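PDB 1WY0: geranylgeranyl pyrophosphate synthetase from Pyrococcus horikoshii, which probably catalyses the condensation of isopentenyl diphosphate with allylic diphosphates to build the twenty-carbon chain of geranylgeranyl diphosphate. Local coordinates for residues A72-L77 and F122-R127; E76-Y81 and L116-A121. All coordinates share one frame; numbering follows the deposited sequence.

From the N terminus, after helices 3-25, 32-40 and 49-57, the chain enters helix 69-90 and passes first through 72-77 and then, one turn on, through 76-81; E76 and L77 belong to both. Helix 69-90 ends in the aspartate-rich DDIMD sequence, which fits the DDxxD motif of this family. The chain then turns back into helix 107-126, where 116-121 closes the inner loop, contact 2, with 34 residues between its segments. Contact 1 closes the outer loop when 122-127 meets 72-77, so contact 2 nests inside it without crossing. Their centres lie about 8 Å apart. Together they pair the two helices, antiparallel, over 72-81 and 116-127, beside helix 132-159, both touching the second subunit.

Contact 1. Residues A72-L77 and F122-R127; sequences AVAIEL and FEAVAR
V73 O takes the backbone N-H of L77, with 2.9 Å from O to N, and this single helical turn places both side chains round A124 on the opposing helix. The side chains of 72-77 and 122-127 meet through carbon atoms alone. A124 CB also settles against the backbone of A74, 3.9 Å from A74 N, while A74 CB lies beside it. The alanines have no bulk beyond CB, which lets their CA atoms come within 5.3 Å of each other. With CG1 turned anti to its own nitrogen (chi1 168°), V73 brings that branch to 4.1 Å from A124 CB; L77 CD1 comes in from one turn further on, more loosely. V125 CG2 completes the contact by pressing on A74 CB at 3.5 Å. L25 of helix 3-25 packs on both L77 and A124, and I142 of helix 132-159 on V125. Within 122-127, R127 NH2 makes a salt bridge to E123 OE2 at 3.1 Å, and R127 NH1 makes another to E24. The short axes approach to 7.8 Å at 176°, a close, alanine-lined antiparallel helix pair within the all-alpha isoprenoid synthase fold.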
loop_
_atom_site.group_PDB
_atom_site.type_symbol
_atom_site.label_atom_id
_atom_site.label_comp_id
_atom_site.label_asym_id
_atom_site.label_seq_id
_atom_site.Cartn_x
_atom_site.Cartn_y
_atom_site.Cartn_z
ATOM N N ALA A 72 8.568 13.239 8.923
ATOM C CA ALA A 72 8.404 14.084 7.745
ATOM C C ALA A 72 8.730 13.217 6.533
ATOM O O ALA A 72 8.105 13.338 5.483
ATOM C CB ALA A 72 9.350 15.268 7.803
ATOM N N VAL A 73 9.716 12.344 6.691
ATOM C CA VAL A 73 10.103 11.448 5.615
ATOM C C VAL A 73 8.938 10.517 5.293
ATOM O O VAL A 73 8.657 10.242 4.132
ATOM C CB VAL A 73 11.347 10.619 6.008
ATOM C CG1 VAL A 73 11.572 9.484 5.009
ATOM C CG2 VAL A 73 12.574 11.523 6.043
ATOM N N ALA A 74 8.258 10.051 6.336
ATOM C CA ALA A 74 7.119 9.155 6.193
ATOM C C ALA A 74 6.102 9.787 5.260
ATOM O O ALA A 74 5.624 9.175 4.298
ATOM C CB ALA A 74 6.489 8.904 7.560
ATOM N N ILE A 75 5.776 11.032 5.554
ATOM C CA ILE A 75 4.818 11.763 4.757
ATOM C C ILE A 75 5.255 11.937 3.303
ATOM O O ILE A 75 4.426 11.847 2.398
ATOM C CB ILE A 75 4.515 13.124 5.409
ATOM C CG1 ILE A 75 3.716 12.881 6.697
ATOM C CG2 ILE A 75 3.747 14.028 4.440
ATOM C CD1 ILE A 75 3.054 14.126 7.280
ATOM N N GLU A 76 6.543 12.171 3.059
ATOM C CA GLU A 76 6.991 12.337 1.675
ATOM C C GLU A 76 6.955 10.997 0.958
ATOM O O GLU A 76 6.744 10.941 -0.248
ATOM C CB GLU A 76 8.404 12.919 1.603
ATOM C CG GLU A 76 8.916 13.177 0.174
ATOM C CD GLU A 76 8.093 14.202 -0.611
ATOM O OE1 GLU A 76 7.101 14.734 -0.081
ATOM O OE2 GLU A 76 8.441 14.481 -1.786
ATOM N N LEU A 77 7.180 9.921 1.695
ATOM C CA LEU A 77 7.141 8.586 1.109
ATOM C C LEU A 77 5.689 8.258 0.755
ATOM O O LEU A 77 5.405 7.678 -0.289
ATOM C CB LEU A 77 7.701 7.551 2.094
ATOM C CG LEU A 77 9.221 7.646 2.252
ATOM C CD1 LEU A 77 9.734 6.615 3.266
ATOM C CD2 LEU A 77 9.867 7.433 0.881
ATOM N N PHE A 122 5.963 3.795 6.890
ATOM C CA PHE A 122 5.763 3.343 8.258
ATOM C C PHE A 122 7.070 2.840 8.863
ATOM O O PHE A 122 7.272 2.852 10.070
ATOM C CB PHE A 122 4.728 2.218 8.243
ATOM C CG PHE A 122 3.357 2.792 8.045
ATOM C CD1 PHE A 122 2.684 3.349 9.126
ATOM C CD2 PHE A 122 2.766 2.759 6.793
ATOM C CE1 PHE A 122 1.413 3.878 8.947
ATOM C CE2 PHE A 122 1.492 3.293 6.622
ATOM C CZ PHE A 122 0.812 3.854 7.696
ATOM N N GLU A 123 8.025 2.413 8.040
ATOM C CA GLU A 123 9.269 2.060 8.660
ATOM C C GLU A 123 9.959 3.322 9.099
ATOM O O GLU A 123 10.643 3.360 10.113
ATOM C CB GLU A 123 10.140 1.340 7.646
ATOM C CG GLU A 123 11.339 0.685 8.319
ATOM C CD GLU A 123 12.425 0.435 7.301
ATOM O OE1 GLU A 123 12.110 0.021 6.198
ATOM O OE2 GLU A 123 13.591 0.626 7.633
ATOM N N ALA A 124 9.703 4.420 8.389
ATOM C CA ALA A 124 10.214 5.736 8.773
ATOM C C ALA A 124 9.537 6.198 10.060
ATOM O O ALA A 124 10.175 6.782 10.928
ATOM C CB ALA A 124 9.956 6.750 7.661
ATOM N N VAL A 125 8.239 5.945 10.173
ATOM C CA VAL A 125 7.496 6.324 11.367
ATOM C C VAL A 125 8.060 5.603 12.588
ATOM O O VAL A 125 8.181 6.187 13.659
ATOM C CB VAL A 125 6.005 5.962 11.242
ATOM C CG1 VAL A 125 5.300 6.176 12.571
ATOM C CG2 VAL A 125 5.355 6.815 10.170
ATOM N N ALA A 126 8.392 4.327 12.420
ATOM C CA ALA A 126 8.931 3.532 13.509
ATOM C C ALA A 126 10.293 4.052 13.977
ATOM O O ALA A 126 10.537 4.139 15.176
ATOM C CB ALA A 126 9.035 2.071 13.080
ATOM N N ARG A 127 11.172 4.401 13.037
ATOM C CA ARG A 127 12.501 4.920 13.375
ATOM C C ARG A 127 12.495 6.269 14.096
ATOM O O ARG A 127 13.537 6.728 14.556
ATOM C CB ARG A 127 13.367 5.059 12.118
ATOM C CG ARG A 127 13.748 3.757 11.453
ATOM C CD ARG A 127 14.790 4.008 10.385
ATOM N NE ARG A 127 15.201 2.785 9.706
ATOM C CZ ARG A 127 16.164 2.733 8.794
ATOM N NH1 ARG A 127 16.819 3.834 8.456
ATOM N NH2 ARG A 127 16.463 1.582 8.208
#

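Contact 2. Residues E76-Y81 and L116-A121; sequences ELIHNY and LLFSKA
Y81 and F118 form an offset stack between 76-81 and 116-121, two nearly antiparallel helices of the isoprenoid synthase fold. The ring centroids are 4.4 Å apart and the planes differ by 11°. F118 CG lies over the centre of the Y81 ring, while Y81 CE1 sits toward the rim of F118. The F118 side chain runs with CG anti to the backbone N (chi1 -163°), alongside Y81 and pointing the same way; its CB adds a CH-pi contact to the Y81 face. In Y81 a chi1 of 119°, off the staggered positions, lays the ring along F118; the side chain lies about 3 Å from the mercury ion, a site it forms with C150. A leucine here would probably leave F118 without its stacking partner and the mercury without one of its two residues. L117 CB packs on Y81 CB at 3.6 Å, and L117 CD2 meets L77 CD2 at 3.8 Å, the leucines crossing at about a right angle. I78 CG1 wedges in at the F118 edge, in the ring plane, and presses tightly on A121 CB at 3.5 Å. N80 ND2 bends back to E76 O at 2.9 Å, and N80 N reaches that oxygen from the opposite face of its carbonyl plane.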
loop_
_atom_site.group_PDB
_atom_site.type_symbol
_atom_site.label_atom_id
_atom_site.label_comp_id
_atom_site.label_asym_id
_atom_site.label_seq_id
_atom_site.Cartn_x
_atom_site.Cartn_y
_atom_site.Cartn_z
ATOM N N GLU A 76 6.543 12.171 3.059
ATOM C CA GLU A 76 6.991 12.337 1.675
ATOM C C GLU A 76 6.955 10.997 0.958
ATOM O O GLU A 76 6.744 10.941 -0.248
ATOM C CB GLU A 76 8.404 12.919 1.603
ATOM C CG GLU A 76 8.916 13.177 0.174
ATOM C CD GLU A 76 8.093 14.202 -0.611
ATOM O OE1 GLU A 76 7.101 14.734 -0.081
ATOM O OE2 GLU A 76 8.441 14.481 -1.786
ATOM N N LEU A 77 7.180 9.921 1.695
ATOM C CA LEU A 77 7.141 8.586 1.109
ATOM C C LEU A 77 5.689 8.258 0.755
ATOM O O LEU A 77 5.405 7.678 -0.289
ATOM C CB LEU A 77 7.701 7.551 2.094
ATOM C CG LEU A 77 9.221 7.646 2.252
ATOM C CD1 LEU A 77 9.734 6.615 3.266
ATOM C CD2 LEU A 77 9.867 7.433 0.881
ATOM N N ILE A 78 4.769 8.649 1.625
ATOM C CA ILE A 78 3.358 8.398 1.376
ATOM C C ILE A 78 2.919 9.182 0.155
ATOM O O ILE A 78 2.226 8.652 -0.706
ATOM C CB ILE A 78 2.490 8.789 2.588
ATOM C CG1 ILE A 78 2.574 7.688 3.646
ATOM C CG2 ILE A 78 1.030 8.992 2.143
ATOM C CD1 ILE A 78 1.689 7.892 4.853
ATOM N N HIS A 79 3.328 10.440 0.074
ATOM C CA HIS A 79 2.979 11.277 -1.067
ATOM C C HIS A 79 3.490 10.630 -2.360
ATOM O O HIS A 79 2.786 10.600 -3.371
ATOM C CB HIS A 79 3.598 12.680 -0.919
ATOM C CG HIS A 79 3.522 13.517 -2.165
ATOM N ND1 HIS A 79 2.330 13.948 -2.709
ATOM C CD2 HIS A 79 4.496 13.998 -2.975
ATOM C CE1 HIS A 79 2.572 14.656 -3.797
ATOM N NE2 HIS A 79 3.880 14.702 -3.982
ATOM N N ASN A 80 4.717 10.124 -2.324
ATOM C CA ASN A 80 5.300 9.507 -3.509
ATOM C C ASN A 80 4.595 8.230 -3.930
ATOM O O ASN A 80 4.386 8.000 -5.115
ATOM C CB ASN A 80 6.798 9.253 -3.298
ATOM C CG ASN A 80 7.639 10.446 -3.694
ATOM O OD1 ASN A 80 7.682 10.825 -4.864
ATOM N ND2 ASN A 80 8.298 11.060 -2.718
ATOM N N TYR A 81 4.221 7.394 -2.971
ATOM C CA TYR A 81 3.512 6.171 -3.320
ATOM C C TYR A 81 2.160 6.506 -3.963
ATOM O O TYR A 81 1.693 5.775 -4.845
ATOM C CB TYR A 81 3.304 5.297 -2.071
ATOM C CG TYR A 81 1.858 5.032 -1.710
ATOM C CD1 TYR A 81 1.201 5.811 -0.758
ATOM C CD2 TYR A 81 1.157 3.971 -2.289
ATOM C CE1 TYR A 81 -0.110 5.539 -0.385
ATOM C CE2 TYR A 81 -0.162 3.691 -1.923
ATOM C CZ TYR A 81 -0.788 4.474 -0.969
ATOM O OH TYR A 81 -2.069 4.168 -0.564
ATOM N N LEU A 116 5.932 -0.649 -1.813
ATOM C CA LEU A 116 7.177 -0.568 -1.069
ATOM C C LEU A 116 7.314 0.819 -0.459
ATOM O O LEU A 116 7.714 0.971 0.688
ATOM C CB LEU A 116 8.384 -0.836 -1.976
ATOM C CG LEU A 116 9.674 -0.624 -1.160
ATOM C CD1 LEU A 116 9.737 -1.683 -0.073
ATOM C CD2 LEU A 116 10.890 -0.686 -2.037
ATOM N N LEU A 117 7.014 1.833 -1.250
ATOM C CA LEU A 117 7.076 3.205 -0.770
ATOM C C LEU A 117 6.149 3.405 0.431
ATOM O O LEU A 117 6.526 4.069 1.392
ATOM C CB LEU A 117 6.698 4.174 -1.895
ATOM C CG LEU A 117 7.822 4.516 -2.871
ATOM C CD1 LEU A 117 7.258 5.299 -4.067
ATOM C CD2 LEU A 117 8.905 5.320 -2.141
ATOM N N PHE A 118 4.948 2.836 0.374
ATOM C CA PHE A 118 3.972 2.973 1.474
ATOM C C PHE A 118 4.503 2.275 2.733
ATOM O O PHE A 118 4.457 2.824 3.834
ATOM C CB PHE A 118 2.611 2.362 1.082
ATOM C CG PHE A 118 1.460 2.812 1.960
ATOM C CD1 PHE A 118 1.510 4.018 2.618
ATOM C CD2 PHE A 118 0.323 2.027 2.122
ATOM C CE1 PHE A 118 0.465 4.449 3.422
ATOM C CE2 PHE A 118 -0.744 2.463 2.939
ATOM C CZ PHE A 118 -0.660 3.676 3.581
ATOM N N SER A 119 4.989 1.057 2.555
ATOM C CA SER A 119 5.565 0.279 3.635
ATOM C C SER A 119 6.747 1.044 4.263
ATOM O O SER A 119 6.925 1.045 5.481
ATOM C CB SER A 119 6.056 -1.062 3.080
ATOM O OG SER A 119 6.667 -1.848 4.088
ATOM N N LYS A 120 7.555 1.695 3.431
ATOM C CA LYS A 120 8.696 2.339 4.080
ATOM C C LYS A 120 8.300 3.643 4.785
ATOM O O LYS A 120 8.927 4.078 5.742
ATOM C CB LYS A 120 9.753 2.625 3.012
ATOM C CG LYS A 120 10.340 1.342 2.419
ATOM C CD LYS A 120 11.743 1.045 2.952
ATOM C CE LYS A 120 12.288 -0.296 2.454
ATOM N NZ LYS A 120 13.494 -0.646 3.202
ATOM N N ALA A 121 7.172 4.256 4.443
ATOM C CA ALA A 121 6.684 5.395 5.201
ATOM C C ALA A 121 6.501 4.990 6.666
ATOM O O ALA A 121 6.823 5.755 7.575
ATOM C CB ALA A 121 5.365 5.882 4.617
#